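Local coordinates for protein endoglucanase E-5 (Thermobifida fusca, PDB 2CKS) that catalyses the internal hydrolysis of beta-1,4-glucosidic linkages in cellulose, lichenin and cereal beta-D-glucans, here as its family 5 catalytic domain, at residues D69-N74 with A115-A120; W100-P105 with H109-R114; E154-I159 with N192-S197; Y201-Y206 with D249-L254. All coordinates share one frame; numbering follows the deposited sequence.

How the interactions relate
All four contacts lie in one (beta/alpha)8 barrel, the catalytic domain of this family 5 glycoside hydrolase. Interactions 1 and 2 are close neighbours, with centres about 9 Å apart. Both use helix 112-126, and W100 of interaction 2 packs on F118 and A115 of interaction 1. Interaction 2 falls between the two segments of interaction 1 along the chain; interactions 3 and 4 follow in series. Helix 145-162 brings interaction 3 against helix 112-126, where V155 meets L112. Interaction 4 lies across the barrel from interaction 1, about 29 Å between centres. Y201 links it to V194 of interaction 3. The contacts thus join helices and loops to one another and to the strands of the barrel that carries the active site.

Interaction 1 (D69-N74 with A115-A120); sequences DGYETN and AKTFFA
Y71 and F118 meet ring to ring, and this pair makes most of the contact. CE1 of Y71 lies 3.8 Å from CD1 of F118. The ring planes are steeply inclined, at 78°, with centroids 5.7 Å apart, and the pair is oblique. The phenol end of Y71 runs on past the root of F118: its OH is 4.0 Å from F118 CB. T117 adds a looser touch, its CG2 4.4 Å from Y71 OH. Y71 reaches the helix because its CG stands opposite the backbone N (chi1 175°), which sends the ring away from its short 3-10 turn. That turn is held by G70, whose carbonyl O accepts both T73 N and T73 OG1, the latter at 2.7 Å. Further out, W100 meets both rings, edge-to-face with Y71, and F78 and T79 of helix 75-90 pack on Y71. Replacing Y71 by an alanine would probably open a gap beside F118 and leave the W100 ring without its edge-to-face partner. The loop after strand 59-65 is thereby joined to helix 112-126 in a buried aromatic cluster, in the layer between the strands and the surrounding helices of a (beta/alpha)8 barrel.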
loop_
_atom_site.group_PDB
_atom_site.type_symbol
_atom_site.label_atom_id
_atom_site.label_comp_id
_atom_site.label_asym_id
_atom_site.label_seq_id
_atom_site.Cartn_x
_atom_site.Cartn_y
_atom_site.Cartn_z
ATOM N N ASP A 69 -2.780 -18.003 6.990
ATOM C CA ASP A 69 -3.065 -18.850 5.825
ATOM C C ASP A 69 -2.519 -18.297 4.510
ATOM O O ASP A 69 -2.938 -18.717 3.429
ATOM C CB ASP A 69 -4.570 -19.139 5.711
ATOM C CG ASP A 69 -5.103 -19.891 6.916
ATOM O OD1 ASP A 69 -6.156 -19.486 7.449
ATOM O OD2 ASP A 69 -4.529 -20.893 7.389
ATOM N N GLY A 70 -1.546 -17.398 4.618
ATOM C CA GLY A 70 -0.947 -16.756 3.470
ATOM C C GLY A 70 0.285 -17.471 2.948
ATOM O O GLY A 70 0.350 -18.695 2.918
ATOM N N TYR A 71 1.272 -16.683 2.530
ATOM C CA TYR A 71 2.447 -17.157 1.816
ATOM C C TYR A 71 3.094 -18.403 2.413
ATOM O O TYR A 71 3.446 -19.315 1.668
ATOM C CB TYR A 71 3.458 -16.010 1.722
ATOM C CG TYR A 71 4.799 -16.346 1.110
ATOM C CD1 TYR A 71 5.057 -16.117 -0.234
ATOM C CD2 TYR A 71 5.820 -16.875 1.890
ATOM C CE1 TYR A 71 6.311 -16.420 -0.792
ATOM C CE2 TYR A 71 7.060 -17.179 1.346
ATOM C CZ TYR A 71 7.304 -16.943 0.022
ATOM O OH TYR A 71 8.549 -17.256 -0.492
ATOM N N GLU A 72 3.240 -18.447 3.732
ATOM C CA GLU A 72 3.948 -19.556 4.377
ATOM C C GLU A 72 3.329 -20.916 4.087
ATOM O O GLU A 72 4.025 -21.934 4.142
ATOM C CB GLU A 72 4.058 -19.332 5.889
ATOM C CG GLU A 72 2.781 -19.605 6.666
ATOM C CD GLU A 72 2.913 -19.310 8.148
ATOM O OE1 GLU A 72 4.057 -19.090 8.636
ATOM O OE2 GLU A 72 1.858 -19.296 8.828
ATOM N N THR A 73 2.031 -20.943 3.797
ATOM C CA THR A 73 1.324 -22.195 3.501
ATOM C C THR A 73 1.601 -22.748 2.099
ATOM O O THR A 73 1.388 -23.938 1.864
ATOM C CB THR A 73 -0.217 -22.058 3.689
ATOM O OG1 THR A 73 -0.756 -21.133 2.740
ATOM C CG2 THR A 73 -0.575 -21.473 5.033
ATOM N N ASN A 74 2.044 -21.898 1.172
ATOM C CA ASN A 74 2.349 -22.322 -0.199
ATOM C C ASN A 74 3.200 -21.273 -0.914
ATOM O O ASN A 74 2.716 -20.590 -1.817
ATOM C CB ASN A 74 1.051 -22.560 -0.972
ATOM C CG ASN A 74 1.272 -23.117 -2.362
ATOM O OD1 ASN A 74 2.390 -23.476 -2.740
ATOM N ND2 ASN A 74 0.197 -23.176 -3.143
ATOM N N ALA A 115 11.253 -13.258 3.199
ATOM C CA ALA A 115 11.162 -11.995 2.468
ATOM C C ALA A 115 12.298 -11.873 1.463
ATOM O O ALA A 115 12.093 -11.445 0.328
ATOM C CB ALA A 115 11.176 -10.816 3.428
ATOM N N LYS A 116 13.493 -12.286 1.865
ATOM C CA LYS A 116 14.637 -12.236 0.967
ATOM C C LYS A 116 14.409 -13.161 -0.222
ATOM O O LYS A 116 14.703 -12.799 -1.345
ATOM C CB LYS A 116 15.927 -12.634 1.684
ATOM C CG LYS A 116 16.424 -11.639 2.692
ATOM C CD LYS A 116 17.777 -12.096 3.238
ATOM C CE LYS A 116 18.377 -11.099 4.193
ATOM N NZ LYS A 116 19.712 -11.582 4.668
ATOM N N THR A 117 13.882 -14.354 0.025
ATOM C CA THR A 117 13.606 -15.300 -1.048
ATOM C C THR A 117 12.550 -14.767 -2.013
ATOM O O THR A 117 12.729 -14.800 -3.226
ATOM C CB THR A 117 13.165 -16.629 -0.454
ATOM O OG1 THR A 117 14.263 -17.182 0.276
ATOM C CG2 THR A 117 12.854 -17.669 -1.531
ATOM N N PHE A 118 11.462 -14.257 -1.460
ATOM C CA PHE A 118 10.353 -13.764 -2.268
ATOM C C PHE A 118 10.777 -12.534 -3.070
ATOM O O PHE A 118 10.584 -12.490 -4.273
ATOM C CB PHE A 118 9.146 -13.445 -1.379
ATOM C CG PHE A 118 8.028 -12.717 -2.090
ATOM C CD1 PHE A 118 7.157 -13.388 -2.931
ATOM C CD2 PHE A 118 7.834 -11.354 -1.891
ATOM C CE1 PHE A 118 6.134 -12.699 -3.575
ATOM C CE2 PHE A 118 6.817 -10.682 -2.523
ATOM C CZ PHE A 118 5.975 -11.338 -3.351
ATOM N N PHE A 119 11.353 -11.543 -2.398
ATOM C CA PHE A 119 11.726 -10.299 -3.072
ATOM C C PHE A 119 12.851 -10.499 -4.087
ATOM O O PHE A 119 12.859 -9.843 -5.115
ATOM C CB PHE A 119 12.048 -9.191 -2.064
ATOM C CG PHE A 119 10.823 -8.524 -1.492
ATOM C CD1 PHE A 119 9.975 -7.797 -2.313
ATOM C CD2 PHE A 119 10.513 -8.622 -0.144
ATOM C CE1 PHE A 119 8.842 -7.196 -1.804
ATOM C CE2 PHE A 119 9.387 -8.007 0.371
ATOM C CZ PHE A 119 8.555 -7.294 -0.459
ATOM N N ALA A 120 13.766 -11.426 -3.837
ATOM C CA ALA A 120 14.786 -11.743 -4.834
ATOM C C ALA A 120 14.123 -12.235 -6.114
ATOM O O ALA A 120 14.488 -11.820 -7.205
ATOM C CB ALA A 120 15.745 -12.783 -4.314
#

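Interaction 2 (W100-P105 with H109-R114); sequences WHILTP and HYNLDR
W100 lays the benzene end of its indole against the first turn of helix 112-126. Its CZ2 is 3.7 Å from R114 CB and its CH2 is 3.7 Å from R114 O. On the pyrrole part, next to CZ2, NE1 lies 3.8 Å from N111 CB. The indole reaches the helix with CG trans to the backbone N (chi1 -172°). I102 fills in beside it, CG2 at 3.6 Å from N111 ND2. This is the buried half of the contact. A glycine in place of W100 would probably leave a gap under the helix start and strip N111 and R114 of their apolar backing. The contact sits in the beta-alpha-beta unit of strand 95-101, helix 112-126 and strand 132-135, at the turn from strand to helix in the TIM barrel. Between the halves, buried N111 takes NE and NH2 of R114 on OD1, at 3.0 and 2.9 Å. Its ND2 bonds Q67 OE1 and a water that bridges to P105 O, so bonds at both ends of the amide probably fix its rotation. The outer half is more exposed. There P105, after a cis peptide bond, sets CG over the face of the Y110 ring, a CH-pi contact 3.5 Å from the centroid and 4° off the normal.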
loop_
_atom_site.group_PDB
_atom_site.type_symbol
_atom_site.label_atom_id
_atom_site.label_comp_id
_atom_site.label_asym_id
_atom_site.label_seq_id
_atom_site.Cartn_x
_atom_site.Cartn_y
_atom_site.Cartn_z
ATOM N N TRP A 100 4.386 -7.093 1.143
ATOM C CA TRP A 100 4.761 -8.150 2.077
ATOM C C TRP A 100 4.016 -7.893 3.380
ATOM O O TRP A 100 4.460 -7.131 4.235
ATOM C CB TRP A 100 6.280 -8.102 2.245
ATOM C CG TRP A 100 6.853 -9.231 3.019
ATOM C CD1 TRP A 100 7.330 -9.194 4.292
ATOM C CD2 TRP A 100 7.024 -10.570 2.565
ATOM N NE1 TRP A 100 7.803 -10.432 4.660
ATOM C CE2 TRP A 100 7.615 -11.298 3.615
ATOM C CE3 TRP A 100 6.738 -11.236 1.368
ATOM C CZ2 TRP A 100 7.913 -12.650 3.501
ATOM C CZ3 TRP A 100 7.038 -12.565 1.255
ATOM C CH2 TRP A 100 7.621 -13.266 2.311
ATOM N N HIS A 101 2.850 -8.519 3.512
ATOM C CA HIS A 101 1.834 -8.071 4.453
ATOM C C HIS A 101 1.966 -8.732 5.812
ATOM O O HIS A 101 1.119 -9.522 6.232
ATOM C CB HIS A 101 0.432 -8.263 3.868
ATOM C CG HIS A 101 -0.616 -7.442 4.537
ATOM N ND1 HIS A 101 -0.920 -6.157 4.142
ATOM C CD2 HIS A 101 -1.443 -7.725 5.573
ATOM C CE1 HIS A 101 -1.890 -5.686 4.906
ATOM N NE2 HIS A 101 -2.230 -6.618 5.778
ATOM N N ILE A 102 3.049 -8.393 6.496
ATOM C CA ILE A 102 3.257 -8.851 7.858
ATOM C C ILE A 102 2.345 -8.071 8.794
ATOM O O ILE A 102 2.019 -6.903 8.539
ATOM C CB ILE A 102 4.739 -8.737 8.284
ATOM C CG1 ILE A 102 5.213 -7.276 8.328
ATOM C CG2 ILE A 102 5.615 -9.576 7.366
ATOM C CD1 ILE A 102 5.456 -6.750 9.742
ATOM N N LEU A 103 1.908 -8.745 9.851
ATOM C CA LEU A 103 1.010 -8.154 10.831
ATOM C C LEU A 103 1.174 -8.831 12.189
ATOM O O LEU A 103 1.481 -8.172 13.181
ATOM C CB LEU A 103 -0.436 -8.270 10.333
ATOM C CG LEU A 103 -1.522 -7.707 11.246
ATOM C CD1 LEU A 103 -1.228 -6.254 11.636
ATOM C CD2 LEU A 103 -2.883 -7.822 10.577
ATOM N N THR A 104 0.975 -10.149 12.210
ATOM C CA THR A 104 1.156 -10.973 13.411
ATOM C C THR A 104 1.829 -12.288 13.009
ATOM O O THR A 104 1.224 -13.078 12.273
ATOM C CB THR A 104 -0.215 -11.290 14.079
ATOM O OG1 THR A 104 -0.929 -10.078 14.380
ATOM C CG2 THR A 104 -0.014 -11.963 15.434
ATOM N N PRO A 105 3.056 -12.560 13.456
ATOM C CA PRO A 105 3.887 -11.694 14.306
ATOM C C PRO A 105 4.252 -10.324 13.722
ATOM O O PRO A 105 4.408 -10.163 12.506
ATOM C CB PRO A 105 5.166 -12.522 14.489
ATOM C CG PRO A 105 4.751 -13.910 14.243
ATOM C CD PRO A 105 3.711 -13.840 13.161
ATOM N N HIS A 109 11.437 -9.109 11.313
ATOM C CA HIS A 109 12.509 -10.092 11.234
ATOM C C HIS A 109 12.009 -11.548 11.291
ATOM O O HIS A 109 12.664 -12.451 10.769
ATOM C CB HIS A 109 13.561 -9.858 12.325
ATOM C CG HIS A 109 14.924 -10.344 11.944
ATOM N ND1 HIS A 109 15.224 -11.685 11.813
ATOM C CD2 HIS A 109 16.066 -9.673 11.668
ATOM C CE1 HIS A 109 16.491 -11.815 11.465
ATOM N NE2 HIS A 109 17.025 -10.611 11.370
ATOM N N TYR A 110 10.850 -11.776 11.907
ATOM C CA TYR A 110 10.229 -13.102 11.907
ATOM C C TYR A 110 10.105 -13.693 10.496
ATOM O O TYR A 110 10.177 -14.912 10.312
ATOM C CB TYR A 110 8.850 -13.021 12.564
ATOM C CG TYR A 110 8.196 -14.352 12.785
ATOM C CD1 TYR A 110 8.420 -15.066 13.953
ATOM C CD2 TYR A 110 7.357 -14.905 11.825
ATOM C CE1 TYR A 110 7.824 -16.290 14.161
ATOM C CE2 TYR A 110 6.756 -16.139 12.022
ATOM C CZ TYR A 110 6.992 -16.824 13.194
ATOM O OH TYR A 110 6.402 -18.057 13.393
ATOM N N ASN A 111 9.912 -12.822 9.505
ATOM C CA ASN A 111 9.708 -13.234 8.124
ATOM C C ASN A 111 10.840 -12.815 7.183
ATOM O O ASN A 111 10.667 -12.832 5.969
ATOM C CB ASN A 111 8.377 -12.665 7.630
ATOM C CG ASN A 111 7.199 -13.405 8.200
ATOM O OD1 ASN A 111 7.083 -14.613 8.017
ATOM N ND2 ASN A 111 6.345 -12.704 8.937
ATOM N N LEU A 112 12.000 -12.475 7.739
ATOM C CA LEU A 112 13.112 -11.958 6.938
ATOM C C LEU A 112 13.635 -12.959 5.909
ATOM O O LEU A 112 13.840 -12.605 4.754
ATOM C CB LEU A 112 14.270 -11.519 7.843
ATOM C CG LEU A 112 15.538 -11.093 7.086
ATOM C CD1 LEU A 112 15.264 -9.896 6.206
ATOM C CD2 LEU A 112 16.664 -10.798 8.055
ATOM N N ASP A 113 13.883 -14.193 6.331
ATOM C CA ASP A 113 14.434 -15.211 5.436
ATOM C C ASP A 113 13.500 -15.439 4.246
ATOM O O ASP A 113 13.952 -15.465 3.099
ATOM C CB ASP A 113 14.689 -16.519 6.195
ATOM C CG ASP A 113 15.562 -17.497 5.425
ATOM O OD1 ASP A 113 16.514 -17.061 4.745
ATOM O OD2 ASP A 113 15.370 -18.734 5.459
ATOM N N ARG A 114 12.197 -15.553 4.521
ATOM C CA ARG A 114 11.179 -15.664 3.474
ATOM C C ARG A 114 11.145 -14.432 2.587
ATOM O O ARG A 114 10.986 -14.546 1.376
ATOM C CB ARG A 114 9.781 -15.827 4.078
ATOM C CG ARG A 114 9.416 -17.229 4.436
ATOM C CD ARG A 114 8.019 -17.324 5.001
ATOM N NE ARG A 114 8.011 -16.915 6.399
ATOM C CZ ARG A 114 8.161 -17.739 7.420
ATOM N NH1 ARG A 114 8.333 -19.040 7.207
ATOM N NH2 ARG A 114 8.155 -17.260 8.659
HETATM O O HOH W 1 6.684 -10.375 10.703
#

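Interaction 3 (E154-I159 with N192-S197)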
loop_
_atom_site.group_PDB
_atom_site.type_symbol
_atom_site.label_atom_id
_atom_site.label_comp_id
_atom_site.label_asym_id
_atom_site.label_seq_id
_atom_site.Cartn_x
_atom_site.Cartn_y
_atom_site.Cartn_z
ATOM N N GLU A 154 18.637 -4.969 5.784
ATOM C CA GLU A 154 18.876 -6.363 5.384
ATOM C C GLU A 154 18.154 -6.734 4.075
ATOM O O GLU A 154 18.683 -7.489 3.268
ATOM C CB GLU A 154 18.463 -7.334 6.511
ATOM C CG GLU A 154 19.310 -7.212 7.772
ATOM C CD GLU A 154 18.803 -8.026 8.952
ATOM O OE1 GLU A 154 17.821 -7.634 9.604
ATOM O OE2 GLU A 154 19.394 -9.065 9.234
ATOM N N VAL A 155 16.950 -6.204 3.858
ATOM C CA VAL A 155 16.141 -6.580 2.695
ATOM C C VAL A 155 16.437 -5.707 1.481
ATOM O O VAL A 155 16.461 -6.197 0.360
ATOM C CB VAL A 155 14.627 -6.508 3.018
ATOM C CG1 VAL A 155 13.779 -6.845 1.795
ATOM C CG2 VAL A 155 14.302 -7.450 4.146
ATOM N N ILE A 156 16.658 -4.419 1.705
ATOM C CA ILE A 156 16.852 -3.472 0.605
ATOM C C ILE A 156 17.951 -3.914 -0.370
ATOM O O ILE A 156 17.722 -3.886 -1.571
ATOM C CB ILE A 156 17.049 -2.015 1.129
ATOM C CG1 ILE A 156 15.707 -1.466 1.616
ATOM C CG2 ILE A 156 17.606 -1.085 0.041
ATOM C CD1 ILE A 156 15.826 -0.248 2.480
ATOM N N PRO A 157 19.131 -4.309 0.108
ATOM C CA PRO A 157 20.192 -4.750 -0.809
ATOM C C PRO A 157 19.838 -5.972 -1.650
ATOM O O PRO A 157 20.346 -6.089 -2.758
ATOM C CB PRO A 157 21.365 -5.075 0.126
ATOM C CG PRO A 157 21.065 -4.438 1.380
ATOM C CD PRO A 157 19.592 -4.308 1.504
ATOM N N VAL A 158 18.993 -6.864 -1.140
ATOM C CA VAL A 158 18.549 -8.020 -1.910
ATOM C C VAL A 158 17.755 -7.546 -3.128
ATOM O O VAL A 158 17.960 -8.016 -4.235
ATOM C CB VAL A 158 17.694 -8.978 -1.052
ATOM C CG1 VAL A 158 17.104 -10.085 -1.907
ATOM C CG2 VAL A 158 18.531 -9.547 0.086
ATOM N N ILE A 159 16.860 -6.589 -2.919
ATOM C CA ILE A 159 16.099 -6.006 -4.023
ATOM C C ILE A 159 16.982 -5.193 -4.969
ATOM O O ILE A 159 16.904 -5.360 -6.186
ATOM C CB ILE A 159 14.948 -5.132 -3.471
ATOM C CG1 ILE A 159 13.919 -6.018 -2.768
ATOM C CG2 ILE A 159 14.285 -4.336 -4.578
ATOM C CD1 ILE A 159 12.956 -5.277 -1.908
ATOM N N ASN A 192 17.056 9.069 12.501
ATOM C CA ASN A 192 17.761 7.819 12.236
ATOM C C ASN A 192 17.172 7.145 10.988
ATOM O O ASN A 192 16.565 6.089 11.076
ATOM C CB ASN A 192 17.636 6.899 13.461
ATOM C CG ASN A 192 18.532 5.682 13.386
ATOM O OD1 ASN A 192 19.484 5.642 12.607
ATOM N ND2 ASN A 192 18.234 4.680 14.216
ATOM N N PRO A 193 17.332 7.763 9.825
ATOM C CA PRO A 193 16.644 7.283 8.625
ATOM C C PRO A 193 17.272 6.012 8.064
ATOM O O PRO A 193 18.439 5.710 8.345
ATOM C CB PRO A 193 16.790 8.453 7.653
ATOM C CG PRO A 193 18.048 9.106 8.056
ATOM C CD PRO A 193 18.149 8.961 9.549
ATOM N N VAL A 194 16.492 5.263 7.296
ATOM C CA VAL A 194 17.031 4.133 6.550
ATOM C C VAL A 194 18.137 4.680 5.632
ATOM O O VAL A 194 17.938 5.692 4.966
ATOM C CB VAL A 194 15.923 3.425 5.748
ATOM C CG1 VAL A 194 16.511 2.388 4.795
ATOM C CG2 VAL A 194 14.930 2.778 6.693
ATOM N N ASN A 195 19.292 4.011 5.638
ATOM C CA ASN A 195 20.485 4.437 4.893
ATOM C C ASN A 195 20.400 3.942 3.450
ATOM O O ASN A 195 21.178 3.109 3.003
ATOM C CB ASN A 195 21.763 3.922 5.591
ATOM C CG ASN A 195 23.049 4.528 5.022
ATOM O OD1 ASN A 195 23.242 5.750 5.022
ATOM N ND2 ASN A 195 23.946 3.664 4.557
ATOM N N ALA A 196 19.396 4.437 2.751
ATOM C CA ALA A 196 19.202 4.191 1.337
ATOM C C ALA A 196 18.358 5.333 0.832
ATOM O O ALA A 196 17.683 6.016 1.611
ATOM C CB ALA A 196 18.496 2.876 1.098
ATOM N N SER A 197 18.410 5.546 -0.467
ATOM C CA SER A 197 17.579 6.541 -1.096
ATOM C C SER A 197 16.600 5.870 -2.045
ATOM O O SER A 197 16.560 4.642 -2.174
ATOM C CB SER A 197 18.448 7.565 -1.793
ATOM O OG SER A 197 19.211 8.244 -0.814
#
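I156 and V194 point at one another tip to tip. The far methyl of I156, CD1, meets CG1 of V194 at 3.6 Å, and no hydrogen bond joins the two segments. The two branches of I156 divide the work. CG1 lies trans to the carbonyl carbon (chi1 -74°) and the chain then runs nearly straight out to CD1, with chi2 at 164°. CG2 takes a different direction and comes to 4.2 Å from CB of A196, a looser touch. V194 and A196 therefore receive different methyls of one isoleucine. Between them N195 is the centre of an inverse gamma turn, closed by a weak bond from A196 N to V194 O. V194 and A196, either side of the bend in sequence, both point toward the helix. The contact is plain packing away from the annotated sites. It seats the loop that follows helix 187-191 on helix 145-162. That helix turns another flank to helix 112-126, through V155 on L112 and I159 on F119, while I156 also reaches I199 on strand 199-206.

Interaction 4 (Y201-Y206 with D249-L254)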
loop_
_atom_site.group_PDB
_atom_site.type_symbol
_atom_site.label_atom_id
_atom_site.label_comp_id
_atom_site.label_asym_id
_atom_site.label_seq_id
_atom_site.Cartn_x
_atom_site.Cartn_y
_atom_site.Cartn_z
ATOM N N TYR A 201 8.271 6.065 3.297
ATOM C CA TYR A 201 7.870 5.498 4.575
ATOM C C TYR A 201 6.359 5.408 4.611
ATOM O O TYR A 201 5.660 6.319 4.166
ATOM C CB TYR A 201 8.391 6.362 5.716
ATOM C CG TYR A 201 9.898 6.387 5.778
ATOM C CD1 TYR A 201 10.616 7.349 5.087
ATOM C CD2 TYR A 201 10.604 5.441 6.508
ATOM C CE1 TYR A 201 11.997 7.378 5.143
ATOM C CE2 TYR A 201 11.980 5.462 6.564
ATOM C CZ TYR A 201 12.672 6.432 5.892
ATOM O OH TYR A 201 14.052 6.445 5.952
ATOM N N ALA A 202 5.852 4.304 5.138
ATOM C CA ALA A 202 4.414 4.069 5.154
ATOM C C ALA A 202 3.713 4.708 6.344
ATOM O O ALA A 202 4.234 4.729 7.462
ATOM C CB ALA A 202 4.143 2.590 5.129
ATOM N N PHE A 203 2.503 5.209 6.097
ATOM C CA PHE A 203 1.589 5.635 7.140
ATOM C C PHE A 203 0.212 5.050 6.885
ATOM O O PHE A 203 -0.275 5.048 5.756
ATOM C CB PHE A 203 1.508 7.158 7.185
ATOM C CG PHE A 203 0.601 7.691 8.261
ATOM C CD1 PHE A 203 0.901 7.498 9.604
ATOM C CD2 PHE A 203 -0.547 8.388 7.932
ATOM C CE1 PHE A 203 0.068 7.997 10.595
ATOM C CE2 PHE A 203 -1.384 8.889 8.923
ATOM C CZ PHE A 203 -1.068 8.705 10.250
ATOM N N HIS A 204 -0.394 4.532 7.944
ATOM C CA HIS A 204 -1.727 3.946 7.896
ATOM C C HIS A 204 -2.620 4.637 8.894
ATOM O O HIS A 204 -2.205 4.913 10.013
ATOM C CB HIS A 204 -1.670 2.467 8.268
ATOM C CG HIS A 204 -0.933 1.616 7.279
ATOM N ND1 HIS A 204 -0.878 0.243 7.385
ATOM C CD2 HIS A 204 -0.219 1.936 6.175
ATOM C CE1 HIS A 204 -0.165 -0.242 6.385
ATOM N NE2 HIS A 204 0.250 0.762 5.638
ATOM N N PHE A 205 -3.867 4.873 8.512
ATOM C CA PHE A 205 -4.827 5.490 9.417
ATOM C C PHE A 205 -6.241 5.017 9.098
ATOM O O PHE A 205 -6.540 4.638 7.972
ATOM C CB PHE A 205 -4.752 7.018 9.343
ATOM C CG PHE A 205 -5.235 7.597 8.034
ATOM C CD1 PHE A 205 -6.585 7.892 7.837
ATOM C CD2 PHE A 205 -4.345 7.860 6.999
ATOM C CE1 PHE A 205 -7.040 8.417 6.627
ATOM C CE2 PHE A 205 -4.795 8.393 5.783
ATOM C CZ PHE A 205 -6.141 8.667 5.596
ATOM N N TYR A 206 -7.107 5.106 10.097
ATOM C CA TYR A 206 -8.514 4.773 9.983
ATOM C C TYR A 206 -9.253 5.963 10.591
ATOM O O TYR A 206 -9.176 6.187 11.796
ATOM C CB TYR A 206 -8.798 3.442 10.690
ATOM C CG TYR A 206 -8.275 2.291 9.871
ATOM C CD1 TYR A 206 -9.086 1.660 8.941
ATOM C CD2 TYR A 206 -6.946 1.887 9.962
ATOM C CE1 TYR A 206 -8.607 0.625 8.153
ATOM C CE2 TYR A 206 -6.450 0.859 9.164
ATOM C CZ TYR A 206 -7.291 0.232 8.261
ATOM O OH TYR A 206 -6.835 -0.802 7.469
ATOM N N ASP A 249 -12.077 13.234 4.804
ATOM C CA ASP A 249 -11.892 14.296 3.814
ATOM C C ASP A 249 -10.749 15.246 4.220
ATOM O O ASP A 249 -10.076 15.805 3.360
ATOM C CB ASP A 249 -13.188 15.108 3.635
ATOM C CG ASP A 249 -14.242 14.391 2.804
ATOM O OD1 ASP A 249 -13.927 13.384 2.129
ATOM O OD2 ASP A 249 -15.433 14.778 2.764
ATOM N N ARG A 250 -10.535 15.440 5.519
ATOM C CA ARG A 250 -9.398 16.231 5.981
ATOM C C ARG A 250 -8.083 15.567 5.596
ATOM O O ARG A 250 -7.168 16.236 5.138
ATOM C CB ARG A 250 -9.459 16.468 7.492
ATOM C CG ARG A 250 -10.667 17.281 7.923
ATOM C CD ARG A 250 -10.833 17.382 9.412
ATOM N NE ARG A 250 -9.694 18.055 10.033
ATOM C CZ ARG A 250 -9.457 18.078 11.337
ATOM N NH1 ARG A 250 -10.279 17.474 12.194
ATOM N NH2 ARG A 250 -8.390 18.718 11.791
ATOM N N TYR A 251 -8.003 14.253 5.766
ATOM C CA TYR A 251 -6.835 13.497 5.323
ATOM C C TYR A 251 -6.668 13.588 3.801
ATOM O O TYR A 251 -5.560 13.774 3.300
ATOM C CB TYR A 251 -6.963 12.027 5.720
ATOM C CG TYR A 251 -6.654 11.699 7.159
ATOM C CD1 TYR A 251 -5.343 11.506 7.584
ATOM C CD2 TYR A 251 -7.673 11.533 8.086
ATOM C CE1 TYR A 251 -5.053 11.162 8.888
ATOM C CE2 TYR A 251 -7.392 11.194 9.404
ATOM C CZ TYR A 251 -6.077 11.019 9.799
ATOM O OH TYR A 251 -5.795 10.672 11.098
ATOM N N ILE A 252 -7.766 13.451 3.064
ATOM C CA ILE A 252 -7.716 13.504 1.605
ATOM C C ILE A 252 -7.213 14.855 1.129
ATOM O O ILE A 252 -6.404 14.928 0.213
ATOM C CB ILE A 252 -9.100 13.187 0.987
ATOM C CG1 ILE A 252 -9.422 11.703 1.174
ATOM C CG2 ILE A 252 -9.157 13.585 -0.489
ATOM C CD1 ILE A 252 -8.711 10.784 0.203
ATOM N N ASP A 253 -7.683 15.923 1.758
ATOM C CA ASP A 253 -7.265 17.265 1.366
ATOM C C ASP A 253 -5.790 17.499 1.688
ATOM O O ASP A 253 -5.087 18.116 0.899
ATOM C CB ASP A 253 -8.155 18.322 2.016
ATOM C CG ASP A 253 -9.573 18.295 1.467
ATOM O OD1 ASP A 253 -10.463 18.881 2.107
ATOM O OD2 ASP A 253 -9.894 17.702 0.408
ATOM N N LEU A 254 -5.329 16.984 2.824
ATOM C CA LEU A 254 -3.927 17.113 3.200
ATOM C C LEU A 254 -3.055 16.341 2.215
ATOM O O LEU A 254 -2.053 16.855 1.726
ATOM C CB LEU A 254 -3.691 16.606 4.619
ATOM C CG LEU A 254 -2.300 16.856 5.217
ATOM C CD1 LEU A 254 -1.369 15.670 4.992
ATOM C CD2 LEU A 254 -1.667 18.157 4.692
#
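F205 and Y251 stack face to face between a barrel strand and an outer helix of the TIM barrel. Strand 199-206 brings F205 and helix 245-258 brings Y251. The planes are only 8° apart and the centroids 3.7 Å apart. From Y251 the path begins at CB, which lies 3.5 Å from F205 CZ. CG comes next and makes the closest approach, 3.3 Å to F205 CE1. CD1 sits over the centre of the F205 ring. CD2 lies above the CE1 side of that ring. Further along, CE1 reaches F205 CG and also touches a second ring: CE2 of F203 is 4.3 Å away, with Y251 CE1 near the plane of F203 and at its edge. CE2 and CZ of Y251 both lie 3.7 Å from F205 CD1. The two side chains thus run past each other in opposite directions, the root of each near the far end of the other. F205 can lie this way because its CG sits between the backbone N and the carbonyl carbon (chi1 68°). On the same strand, H204 is hydrogen-bonded to E139 and Y206 to E231, probably the proton donor and the nucleophile, so the stack backs a strand that lines the active site. At the tip, the OH of Y251 lies 4.2 Å from F205 CB and is hydrogen-bonded to the carbonyl O of H210.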